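Local structure of rnase 1 (Danio rerio, 2VQ9) at residues A[103-108]-A[126-131]; A[49-54]-A[69-74]; A[78-83]-A[136-141]; A[34-39]-A[54-59]. The protein cleaves RNA as a secreted pancreatic-type ribonuclease, promotes angiogenesis, and kills bacteria, Gram-negative ones most strongly, by a mechanism that does not need its nuclease activity. One frame throughout, in Å; residues are numbered along the deposited sequence. Where two conformers were deposited one is given.

Interaction 1 (A[103-108]-A[126-131])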
# COMPACT_ATOMS: atom_id res chain seq x y z
N PHE A 103 -1.76 3.12 11.70
CA PHE A 103 -1.30 1.83 11.20
C PHE A 103 0.24 1.92 11.05
O PHE A 103 0.80 2.99 10.81
CB PHE A 103 -1.90 1.54 9.81
CG PHE A 103 -3.35 1.12 9.83
CD1 PHE A 103 -3.70 -0.23 9.70
CD2 PHE A 103 -4.37 2.08 9.94
CE1 PHE A 103 -5.08 -0.62 9.68
CE2 PHE A 103 -5.73 1.71 9.93
CZ PHE A 103 -6.08 0.36 9.80
N THR A 104 0.90 0.80 11.21
CA THR A 104 2.29 0.72 10.85
C THR A 104 2.38 0.47 9.35
O THR A 104 1.75 -0.46 8.81
CB THR A 104 2.99 -0.37 11.66
OG1 THR A 104 2.92 0.01 13.04
CG2 THR A 104 4.46 -0.52 11.23
N VAL A 105 3.15 1.32 8.69
CA VAL A 105 3.46 1.12 7.27
C VAL A 105 4.97 0.95 7.06
O VAL A 105 5.78 1.53 7.79
CB VAL A 105 2.89 2.23 6.36
CG1 VAL A 105 1.37 2.35 6.57
CG2 VAL A 105 3.61 3.59 6.61
N ILE A 106 5.33 0.17 6.04
CA ILE A 106 6.72 0.05 5.62
C ILE A 106 6.81 0.54 4.17
O ILE A 106 6.12 0.05 3.28
CB ILE A 106 7.28 -1.41 5.79
CG1 ILE A 106 7.32 -1.76 7.29
CG2 ILE A 106 8.64 -1.58 5.01
CD1 ILE A 106 8.65 -1.87 7.90
N THR A 107 7.63 1.56 3.97
CA THR A 107 7.83 2.13 2.64
C THR A 107 9.10 1.52 2.04
O THR A 107 10.18 1.59 2.64
CB THR A 107 7.91 3.66 2.73
OG1 THR A 107 6.65 4.15 3.22
CG2 THR A 107 8.21 4.28 1.36
N CYS A 108 8.94 0.88 0.89
CA CYS A 108 10.02 0.22 0.15
C CYS A 108 10.45 1.11 -1.01
O CYS A 108 9.67 1.40 -1.91
CB CYS A 108 9.52 -1.13 -0.41
SG CYS A 108 9.00 -2.32 0.85
N SER A 126 7.15 3.44 9.54
CA SER A 126 6.62 4.61 10.26
C SER A 126 5.20 4.29 10.73
O SER A 126 4.59 3.33 10.26
CB SER A 126 6.59 5.84 9.36
OG SER A 126 5.85 5.58 8.19
N SER A 127 4.69 5.10 11.66
CA SER A 127 3.33 4.91 12.18
C SER A 127 2.50 6.07 11.69
O SER A 127 2.85 7.25 11.95
CB SER A 127 3.30 4.83 13.72
OG SER A 127 1.95 4.69 14.17
N ARG A 128 1.45 5.78 10.94
CA ARG A 128 0.70 6.87 10.30
C ARG A 128 -0.78 6.60 10.26
O ARG A 128 -1.20 5.46 10.33
CB ARG A 128 1.15 7.07 8.84
CG ARG A 128 2.66 6.97 8.54
CD ARG A 128 3.03 7.62 7.21
NE ARG A 128 4.48 7.82 7.08
CZ ARG A 128 5.09 8.57 6.16
NH1 ARG A 128 4.39 9.26 5.26
NH2 ARG A 128 6.42 8.65 6.14
N LYS A 129 -1.58 7.65 10.11
CA LYS A 129 -2.94 7.43 9.63
C LYS A 129 -2.88 7.26 8.11
O LYS A 129 -2.18 8.00 7.40
CB LYS A 129 -3.83 8.60 9.99
CG LYS A 129 -3.67 8.98 11.43
CD LYS A 129 -4.69 8.35 12.30
CE LYS A 129 -5.20 9.49 13.16
NZ LYS A 129 -5.10 10.68 12.25
N ILE A 130 -3.59 6.27 7.61
CA ILE A 130 -3.49 5.97 6.20
C ILE A 130 -4.66 6.63 5.47
O ILE A 130 -5.77 6.71 6.01
CB ILE A 130 -3.44 4.44 5.95
CG1 ILE A 130 -4.68 3.72 6.49
CG2 ILE A 130 -2.17 3.85 6.57
CD1 ILE A 130 -4.77 2.19 6.03
N VAL A 131 -4.39 7.08 4.25
CA VAL A 131 -5.37 7.69 3.38
C VAL A 131 -5.55 6.76 2.19
O VAL A 131 -4.61 6.50 1.43
CB VAL A 131 -4.94 9.12 2.93
CG1 VAL A 131 -6.03 9.74 2.07
CG2 VAL A 131 -4.62 9.99 4.17
O HOH W 1 1.38 2.07 14.45
O HOH W 2 7.44 4.51 6.31

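Interaction 2 (A[49-54]-A[69-74])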
# COMPACT_ATOMS: atom_id res chain seq x y z
N ARG A 49 11.79 -9.69 -1.15
CA ARG A 49 11.05 -10.94 -1.38
C ARG A 49 9.63 -10.69 -1.81
O ARG A 49 9.19 -11.23 -2.82
CB ARG A 49 11.05 -11.85 -0.14
CG ARG A 49 10.41 -13.25 -0.47
CD ARG A 49 10.27 -14.14 0.77
NE ARG A 49 9.13 -13.74 1.60
CZ ARG A 49 9.23 -13.01 2.72
NH2 ARG A 49 10.42 -12.59 3.16
N VAL A 50 8.92 -9.84 -1.08
CA VAL A 50 7.50 -9.60 -1.35
C VAL A 50 7.28 -8.82 -2.65
O VAL A 50 6.38 -9.14 -3.44
CB VAL A 50 6.78 -8.93 -0.15
CG1 VAL A 50 5.30 -8.72 -0.44
CG2 VAL A 50 6.98 -9.78 1.08
N MET A 51 8.10 -7.79 -2.89
CA MET A 51 7.99 -7.06 -4.16
C MET A 51 8.17 -7.99 -5.37
O MET A 51 7.48 -7.86 -6.38
CB MET A 51 9.02 -5.92 -4.19
CG MET A 51 8.69 -4.74 -3.23
SD MET A 51 7.16 -3.82 -3.61
CE MET A 51 7.68 -2.86 -5.03
N ARG A 52 9.09 -8.94 -5.26
CA ARG A 52 9.35 -9.90 -6.33
C ARG A 52 8.25 -10.94 -6.47
O ARG A 52 7.73 -11.19 -7.57
CB ARG A 52 10.70 -10.61 -6.08
CG ARG A 52 11.07 -11.63 -7.19
CD ARG A 52 12.39 -12.30 -6.83
NE ARG A 52 12.32 -12.82 -5.47
CZ ARG A 52 11.63 -13.90 -5.08
NH1 ARG A 52 10.91 -14.65 -5.93
NH2 ARG A 52 11.65 -14.23 -3.79
N GLN A 53 7.90 -11.54 -5.34
CA GLN A 53 6.93 -12.63 -5.33
C GLN A 53 5.55 -12.15 -5.80
O GLN A 53 4.88 -12.83 -6.63
CB GLN A 53 6.86 -13.21 -3.92
CG GLN A 53 6.36 -14.62 -3.84
CD GLN A 53 6.86 -15.30 -2.57
OE1 GLN A 53 7.76 -16.15 -2.60
NE2 GLN A 53 6.33 -14.88 -1.45
N ARG A 54 5.14 -10.96 -5.35
CA ARG A 54 3.88 -10.37 -5.80
C ARG A 54 3.97 -9.71 -7.15
O ARG A 54 2.97 -9.28 -7.70
CB ARG A 54 3.31 -9.37 -4.77
CG ARG A 54 3.03 -10.01 -3.42
CD ARG A 54 2.38 -9.01 -2.48
NE ARG A 54 1.98 -9.63 -1.22
CZ ARG A 54 1.15 -9.05 -0.35
NH1 ARG A 54 0.68 -7.83 -0.62
NH2 ARG A 54 0.81 -9.68 0.78
N ASN A 69 7.02 1.88 -2.97
CA ASN A 69 5.81 1.12 -2.69
C ASN A 69 5.59 0.93 -1.22
O ASN A 69 6.49 0.51 -0.52
CB ASN A 69 5.79 -0.25 -3.38
CG ASN A 69 4.40 -0.89 -3.33
OD1 ASN A 69 3.47 -0.33 -3.89
ND2 ASN A 69 4.25 -2.05 -2.61
N THR A 70 4.40 1.23 -0.75
CA THR A 70 4.14 1.19 0.68
C THR A 70 3.24 0.01 1.02
O THR A 70 2.19 -0.17 0.40
CB THR A 70 3.43 2.50 1.13
OG1 THR A 70 4.29 3.62 0.81
CG2 THR A 70 3.15 2.50 2.65
N PHE A 71 3.68 -0.79 2.00
CA PHE A 71 2.85 -1.86 2.56
C PHE A 71 2.28 -1.48 3.91
O PHE A 71 3.01 -1.05 4.81
CB PHE A 71 3.63 -3.16 2.72
CG PHE A 71 4.05 -3.78 1.44
CD1 PHE A 71 3.15 -4.46 0.65
CD2 PHE A 71 5.39 -3.65 1.00
CE1 PHE A 71 3.53 -5.04 -0.57
CE2 PHE A 71 5.80 -4.24 -0.22
CZ PHE A 71 4.84 -4.93 -1.02
N ILE A 72 0.97 -1.66 4.05
CA ILE A 72 0.36 -1.49 5.36
C ILE A 72 0.51 -2.81 6.10
O ILE A 72 0.15 -3.87 5.57
CB ILE A 72 -1.10 -1.17 5.22
CG1 ILE A 72 -1.27 0.09 4.36
CG2 ILE A 72 -1.72 -1.00 6.62
CD1 ILE A 72 -2.69 0.21 3.75
N GLN A 73 1.04 -2.73 7.32
CA GLN A 73 1.29 -3.92 8.16
C GLN A 73 0.00 -4.28 8.91
O GLN A 73 -0.11 -4.06 10.12
CB GLN A 73 2.41 -3.60 9.13
CG GLN A 73 3.11 -4.82 9.72
CD GLN A 73 4.12 -4.43 10.74
OE1 GLN A 73 3.78 -3.93 11.82
NE2 GLN A 73 5.37 -4.64 10.43
N ALA A 74 -0.96 -4.82 8.17
CA ALA A 74 -2.28 -5.23 8.69
C ALA A 74 -2.92 -6.22 7.71
O ALA A 74 -2.41 -6.43 6.59
CB ALA A 74 -3.21 -3.99 8.86

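Interaction 3 (A[78-83]-A[136-141]). Unlike the reference sequence in segment 136-141: Gly136 (reference Ser), Ala140 (reference Thr).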
# COMPACT_ATOMS: atom_id res chain seq x y z
N HIS A 78 -9.13 -5.82 7.91
CA HIS A 78 -8.84 -4.69 8.81
C HIS A 78 -8.68 -3.40 8.01
O HIS A 78 -9.32 -2.38 8.30
CB HIS A 78 -7.59 -5.00 9.62
CG HIS A 78 -7.23 -3.98 10.66
ND1 HIS A 78 -6.04 -4.03 11.35
CD2 HIS A 78 -7.88 -2.87 11.10
CE1 HIS A 78 -5.99 -3.01 12.19
NE2 HIS A 78 -7.09 -2.30 12.07
N VAL A 79 -7.84 -3.43 6.96
CA VAL A 79 -7.68 -2.23 6.13
C VAL A 79 -9.01 -1.77 5.50
O VAL A 79 -9.30 -0.56 5.40
CB VAL A 79 -6.57 -2.40 5.08
CG1 VAL A 79 -6.53 -1.17 4.12
CG2 VAL A 79 -5.22 -2.60 5.77
N ARG A 80 -9.83 -2.72 5.05
CA ARG A 80 -11.16 -2.39 4.51
C ARG A 80 -12.02 -1.49 5.37
O ARG A 80 -12.82 -0.70 4.85
CB ARG A 80 -11.95 -3.66 4.24
CG ARG A 80 -11.79 -4.20 2.88
CD ARG A 80 -13.06 -4.91 2.48
NE ARG A 80 -13.14 -6.23 3.07
CZ ARG A 80 -14.27 -6.83 3.42
NH1 ARG A 80 -15.44 -6.20 3.24
NH2 ARG A 80 -14.24 -8.03 3.95
N THR A 81 -11.87 -1.61 6.68
CA THR A 81 -12.72 -0.85 7.61
C THR A 81 -12.52 0.65 7.51
O THR A 81 -13.32 1.41 8.04
CB THR A 81 -12.52 -1.27 9.09
OG1 THR A 81 -11.20 -0.90 9.51
CG2 THR A 81 -12.74 -2.77 9.27
N VAL A 82 -11.43 1.08 6.87
CA VAL A 82 -11.21 2.50 6.65
C VAL A 82 -12.31 3.05 5.74
O VAL A 82 -12.67 4.23 5.86
CB VAL A 82 -9.79 2.80 6.12
CG1 VAL A 82 -9.57 4.29 5.96
CG2 VAL A 82 -8.75 2.25 7.10
N CYS A 83 -12.87 2.19 4.89
CA CYS A 83 -13.94 2.56 3.96
C CYS A 83 -15.37 2.37 4.49
O CYS A 83 -16.34 2.78 3.84
CB CYS A 83 -13.82 1.77 2.66
SG CYS A 83 -12.33 2.09 1.72
N GLY A 136 -16.97 2.78 -2.99
CA GLY A 136 -17.95 2.25 -2.06
C GLY A 136 -17.24 1.74 -0.82
O GLY A 136 -16.49 2.47 -0.19
N GLU A 137 -17.47 0.47 -0.50
CA GLU A 137 -16.94 -0.16 0.70
C GLU A 137 -15.54 -0.76 0.51
O GLU A 137 -14.98 -1.35 1.43
CB GLU A 137 -17.91 -1.24 1.19
CG GLU A 137 -18.28 -2.29 0.14
CD GLU A 137 -18.92 -3.55 0.73
OE1 GLU A 137 -18.62 -3.90 1.90
OE2 GLU A 137 -19.72 -4.21 0.01
N TRP A 138 -14.98 -0.59 -0.69
CA TRP A 138 -13.75 -1.31 -1.05
C TRP A 138 -12.59 -0.36 -1.28
O TRP A 138 -12.71 0.57 -2.08
CB TRP A 138 -13.99 -2.15 -2.31
CG TRP A 138 -15.15 -3.12 -2.17
CD1 TRP A 138 -16.43 -2.96 -2.66
CD2 TRP A 138 -15.14 -4.38 -1.50
NE1 TRP A 138 -17.20 -4.06 -2.34
CE2 TRP A 138 -16.43 -4.94 -1.62
CE3 TRP A 138 -14.16 -5.10 -0.82
CZ2 TRP A 138 -16.77 -6.18 -1.07
CZ3 TRP A 138 -14.49 -6.33 -0.27
CH2 TRP A 138 -15.79 -6.86 -0.40
N PRO A 139 -11.46 -0.57 -0.57
CA PRO A 139 -10.25 0.21 -0.83
C PRO A 139 -9.72 -0.06 -2.23
O PRO A 139 -9.66 -1.21 -2.67
CB PRO A 139 -9.23 -0.31 0.21
CG PRO A 139 -9.92 -1.28 1.04
CD PRO A 139 -11.25 -1.61 0.46
N ALA A 140 -9.34 1.00 -2.93
CA ALA A 140 -8.90 0.90 -4.31
C ALA A 140 -7.49 1.43 -4.56
O ALA A 140 -6.85 1.00 -5.50
CB ALA A 140 -9.90 1.63 -5.22
N HIS A 141 -7.03 2.38 -3.74
CA HIS A 141 -5.75 3.06 -3.95
C HIS A 141 -5.20 3.50 -2.61
O HIS A 141 -5.95 3.91 -1.73
CB HIS A 141 -5.97 4.30 -4.84
CG HIS A 141 -4.78 5.19 -4.99
ND1 HIS A 141 -3.64 4.81 -5.66
CD2 HIS A 141 -4.57 6.47 -4.59
CE1 HIS A 141 -2.77 5.81 -5.65
NE2 HIS A 141 -3.31 6.82 -4.99
O HOH W 3 -15.64 -3.47 3.04

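Interaction 4 (A[34-39]-A[54-59]). Unlike the reference sequence in segment 54-59: Arg55 (reference Gly).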
# COMPACT_ATOMS: atom_id res chain seq x y z
N LEU A 34 -4.96 -4.86 -2.46
CA LEU A 34 -4.41 -5.81 -1.49
C LEU A 34 -3.00 -6.24 -1.90
O LEU A 34 -2.11 -6.28 -1.08
CB LEU A 34 -5.30 -7.06 -1.33
CG LEU A 34 -6.73 -6.87 -0.80
CD1 LEU A 34 -7.43 -8.25 -0.74
CD2 LEU A 34 -6.68 -6.28 0.62
N THR A 35 -2.82 -6.57 -3.17
CA THR A 35 -1.51 -7.05 -3.66
C THR A 35 -0.43 -6.00 -3.45
O THR A 35 0.66 -6.31 -3.00
CB THR A 35 -1.58 -7.42 -5.17
OG1 THR A 35 -2.50 -8.50 -5.32
CG2 THR A 35 -0.21 -7.86 -5.70
N GLN A 36 -0.75 -4.76 -3.83
CA GLN A 36 0.25 -3.72 -3.79
C GLN A 36 0.50 -3.19 -2.39
O GLN A 36 1.62 -2.81 -2.07
CB GLN A 36 -0.18 -2.56 -4.66
CG GLN A 36 -0.06 -2.76 -6.15
CD GLN A 36 0.36 -1.45 -6.83
OE1 GLN A 36 -0.11 -0.37 -6.45
NE2 GLN A 36 1.23 -1.54 -7.80
N HIS A 37 -0.53 -3.16 -1.54
CA HIS A 37 -0.45 -2.31 -0.34
C HIS A 37 -0.77 -2.97 1.00
O HIS A 37 -0.73 -2.31 2.02
CB HIS A 37 -1.35 -1.07 -0.55
CG HIS A 37 -0.92 -0.20 -1.69
ND1 HIS A 37 0.32 0.42 -1.73
CD2 HIS A 37 -1.54 0.13 -2.85
CE1 HIS A 37 0.44 1.09 -2.86
NE2 HIS A 37 -0.67 0.93 -3.56
N VAL A 38 -1.10 -4.27 1.00
CA VAL A 38 -1.51 -4.90 2.27
C VAL A 38 -0.68 -6.13 2.54
O VAL A 38 -0.77 -7.11 1.79
CB VAL A 38 -3.04 -5.26 2.27
CG1 VAL A 38 -3.42 -5.97 3.57
CG2 VAL A 38 -3.92 -3.99 2.07
N TYR A 39 0.12 -6.08 3.61
CA TYR A 39 0.99 -7.24 3.98
C TYR A 39 1.32 -7.18 5.47
O TYR A 39 2.24 -6.46 5.89
CB TYR A 39 2.27 -7.22 3.11
CG TYR A 39 3.32 -8.29 3.40
CD1 TYR A 39 2.99 -9.56 3.86
CD2 TYR A 39 4.67 -8.01 3.13
CE1 TYR A 39 4.03 -10.54 4.11
CE2 TYR A 39 5.67 -8.93 3.36
CZ TYR A 39 5.35 -10.18 3.84
OH TYR A 39 6.42 -11.04 4.01
N ARG A 54 5.14 -10.96 -5.35
CA ARG A 54 3.88 -10.37 -5.80
C ARG A 54 3.97 -9.71 -7.15
O ARG A 54 2.97 -9.28 -7.70
CB ARG A 54 3.31 -9.37 -4.77
CG ARG A 54 3.03 -10.01 -3.42
CD ARG A 54 2.38 -9.01 -2.48
NE ARG A 54 1.98 -9.63 -1.22
CZ ARG A 54 1.15 -9.05 -0.35
NH1 ARG A 54 0.68 -7.83 -0.62
NH2 ARG A 54 0.81 -9.68 0.78
N ARG A 55 5.18 -9.67 -7.70
CA ARG A 55 5.46 -9.05 -9.01
C ARG A 55 4.92 -7.62 -9.11
O ARG A 55 4.15 -7.26 -10.03
CB ARG A 55 4.99 -9.95 -10.17
CG ARG A 55 5.78 -9.75 -11.47
CD ARG A 55 5.26 -10.66 -12.59
NE ARG A 55 5.95 -10.44 -13.89
CZ ARG A 55 5.57 -9.55 -14.79
NH1 ARG A 55 4.53 -8.76 -14.54
NH2 ARG A 55 6.23 -9.41 -15.96
N ILE A 56 5.28 -6.80 -8.14
CA ILE A 56 4.80 -5.42 -8.10
C ILE A 56 5.66 -4.60 -9.04
O ILE A 56 6.88 -4.59 -8.91
CB ILE A 56 4.80 -4.87 -6.66
CG1 ILE A 56 3.74 -5.66 -5.85
CG2 ILE A 56 4.51 -3.36 -6.66
CD1 ILE A 56 3.94 -5.63 -4.29
N THR A 57 5.02 -3.93 -10.00
CA THR A 57 5.72 -3.30 -11.12
C THR A 57 5.39 -1.82 -11.27
O THR A 57 4.38 -1.34 -10.77
CB THR A 57 5.39 -4.01 -12.47
OG1 THR A 57 3.96 -4.02 -12.67
CG2 THR A 57 5.93 -5.43 -12.49
N ARG A 58 6.26 -1.13 -12.00
CA ARG A 58 6.10 0.29 -12.30
C ARG A 58 4.83 0.59 -13.09
O ARG A 58 4.06 1.51 -12.75
CB ARG A 58 7.34 0.79 -13.06
CG ARG A 58 7.44 2.29 -13.16
CD ARG A 58 8.78 2.69 -13.69
NE ARG A 58 8.88 4.13 -13.89
CZ ARG A 58 10.02 4.80 -14.04
NH1 ARG A 58 11.19 4.16 -13.97
NH2 ARG A 58 10.01 6.12 -14.22
N PHE A 59 4.61 -0.20 -14.14
CA PHE A 59 3.48 -0.03 -15.04
C PHE A 59 2.50 -1.21 -14.92
O PHE A 59 2.86 -2.26 -14.41
CB PHE A 59 3.98 0.16 -16.49
CG PHE A 59 5.00 1.26 -16.65
CD1 PHE A 59 4.60 2.60 -16.61
CD2 PHE A 59 6.34 0.96 -16.84
CE1 PHE A 59 5.54 3.62 -16.74
CE2 PHE A 59 7.29 1.99 -16.98
CZ PHE A 59 6.89 3.31 -16.94
O HOH W 4 2.06 -3.99 -9.65

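Interaction 1 (A[103-108]-A[126-131])
Phe103 and Val105 each trade two backbone hydrogen bonds with a residue of 126-131, in the antiparallel hairpin formed by strands 103-112 and 120-135 of the ribonuclease A fold. Phe103 N gives its hydrogen to Arg128 O over 2.8 Å and Phe103 O takes one from Arg128 N; Val105 pairs the same way with Ser126. Between them Thr104 and Ser127 form the non-hydrogen-bonded pair, and one water bonded to Thr104 OG1 and Ser127 OG joins their hydroxyls; Ser127 OG is also bonded to Gln102 NE2. On the other face, Ser126 OG has two polar partners: it receives Arg128 NE at 2.9 Å and binds a water that also reaches Thr107 OG1. The methyl Val105 CG2 packs against the same oxygen at 3.4 Å. Arg128 NH1 is bonded to Gly145 O on strand 138-146.

Deeper in, Ile130 covers the apolar part of this face. Its CG1 sits between the backbone N and the carbonyl carbon (chi1 59°), which sets CD1 over one face of the Phe103 ring as a CH-pi contact, 4.1 Å from the centroid, while CG2 packs on Val105 CG1 at 3.8 Å. Val105 and Ile130 both also touch Tyr142. Water thus serves the hydroxyls of Thr104, Thr107, Ser126 and Ser127, whereas Phe103, Val105 and Ile130 are buried against one another.

Interaction 2 (A[49-54]-A[69-74])
Helix 47-53 lies against strand 68-72 of the ribonuclease A sheet, next to the substrate site to which Asn69 and Thr70 belong. The strand sends the Phe71 ring toward the helix, and three side chains gather round its outer end. Val50 CG1 comes within 3.9 Å of Phe71 CZ, the two side chains running antiparallel past each other. Met51 reaches the same atom with its sulfur, SD to CZ 3.7 Å, an oblique Met-aromatic contact in which SD stands 69° off the ring normal. Arg54 passes with NH1 4.0 Å from Phe71 CE1; its guanidinium plane is nearly perpendicular to the ring, 87°, and NH1 spends its hydrogens on Thr35 O and Val38 O.

Met51 is bent at both chi2 and chi3, and this folds its tip back to Asn69: CE lies 3.6 Å from Asn69 CB, and SD lies 3.5 Å from Asn69 ND2. The amide itself is turned over Phe71, with ND2 3.3 Å above the ring plane toward its rim. Its polar atoms are engaged elsewhere, OD1 by Lys66 NZ and ND2 by Gln36 O.

No hydrogen bond links the two segments; the contact rests mainly on apolar and sulfur packing round Phe71. Packing from Met51 and Phe71, together with bonds at both ends of the amide, should restrict the rotation of the substrate-binding Asn69.

Interaction 3 (A[78-83]-A[136-141])
Arg80 runs alongside Trp138 in the same direction, the guanidinium nearly parallel to the indole with 20° between the planes. The arginine chain bends at chi3 (-79°), which carries its end along the six-membered part of the indole: CD is 3.4 Å from Trp138 CZ3, and NH1 is 3.7 Å from Trp138 CH2. CZ3 thus sits over one face of the guanidinium. The opposite charge of Glu137 comes in at the guanidinium edge, but OE1 stays 4.1 Å from Arg80 NH1, too far for a salt bridge. A water fills the gap, accepting from NH1 at 2.7 Å and donating to both Glu137 O and Glu137 OE1. On the arginine's other terminal nitrogen, NH2 bonds Asn77 OD1.

These residues join the end of helix 76-80 to the turn that leads from strand 120-135 into strand 138-146 in the ribonuclease A fold; strand 138-146 carries the catalytic proton donor His141. The strand has a classic beta bulge where Ala140 and His141 both face Ala133.

Nearer the backbone, Pro139 crosses the aliphatic stem of Arg80, its CD 3.6 Å from Arg80 CG. Cys83 packs beside it. Its CB rests 3.5 Å from Glu137 O, and its SG, bonded to Cys134 in the disulfide, lies 3.6 Å from Pro139 N. Tyr30 and Phe33 of helix 27-37 touch the proline as well.

Interaction 4 (A[34-39]-A[54-59])
With CG anti to the carbonyl carbon (chi1 -60°) and the chain fully extended from there to NE, Arg54 reaches across to the C-terminal end of helix 27-37, and its guanidinium arrives edge-on at the carbonyls of Thr35 and Val38. NH1 bonds Thr35 O at 2.8 Å and Val38 O at 2.9 Å. NH2 also reaches Val38 O, at 3.2 Å and with a more bent N-H...O angle of 138°, so one carbonyl oxygen is gripped by two nitrogens, end-on. Both oxygens lie near the guanidinium plane, yet the donors meet the carbonyls differently: NH2 approaches Val38 O on a lone pair, whereas NH1 stands above the carbonyl plane of each. Tyr39 CG lies over one face of the guanidinium, ring and guanidinium planes 49° apart, with Tyr39 CB 3.7 Å from NH2. Nearer its backbone, Arg54 CB packs on Thr35 CG2.

Arg54, the experimentally established cleavage site, is followed by a Schellman motif at Arg55, which turns the chain so that Ile56 points back to helix 27-37. Ile56 CD1 sits 3.6 Å from Thr35 O, while its CG2 touches Gln36 NE2 at 3.9 Å. That amide nitrogen and Thr57 N donate to a shared water.

The carbonyls at the end of a helix carry partial negative charge, and a cation bound there is probably stabilised by it. The same grip ties down the backbone on both sides of the catalytic proton acceptor His37, whose ND1 is bonded to Thr70 O.

How the interactions relate
Interactions 2 and 4 share Arg54 and have centres only about 6 Å apart; Asn69 ND2 to Gln36 O, 2.8 Å, and Ile72 N to His37 O, 2.7 Å, stitch strand 68-72 to the helix bearing His37. Interaction 1 continues the sheet from there, through the Cys108 N to Asn69 O bond of 2.9 Å. Interaction 3 lies about 18 Å, centre to centre, from interaction 2, but its segment 78-83 touches interaction 1, with Val82 CG2 4.1 Å from Ile130 CD1. The catalytic histidines are divided between interactions 4 (His37) and 3 (His141), and the substrate-binding Asn69 and Thr70 belong to interaction 2.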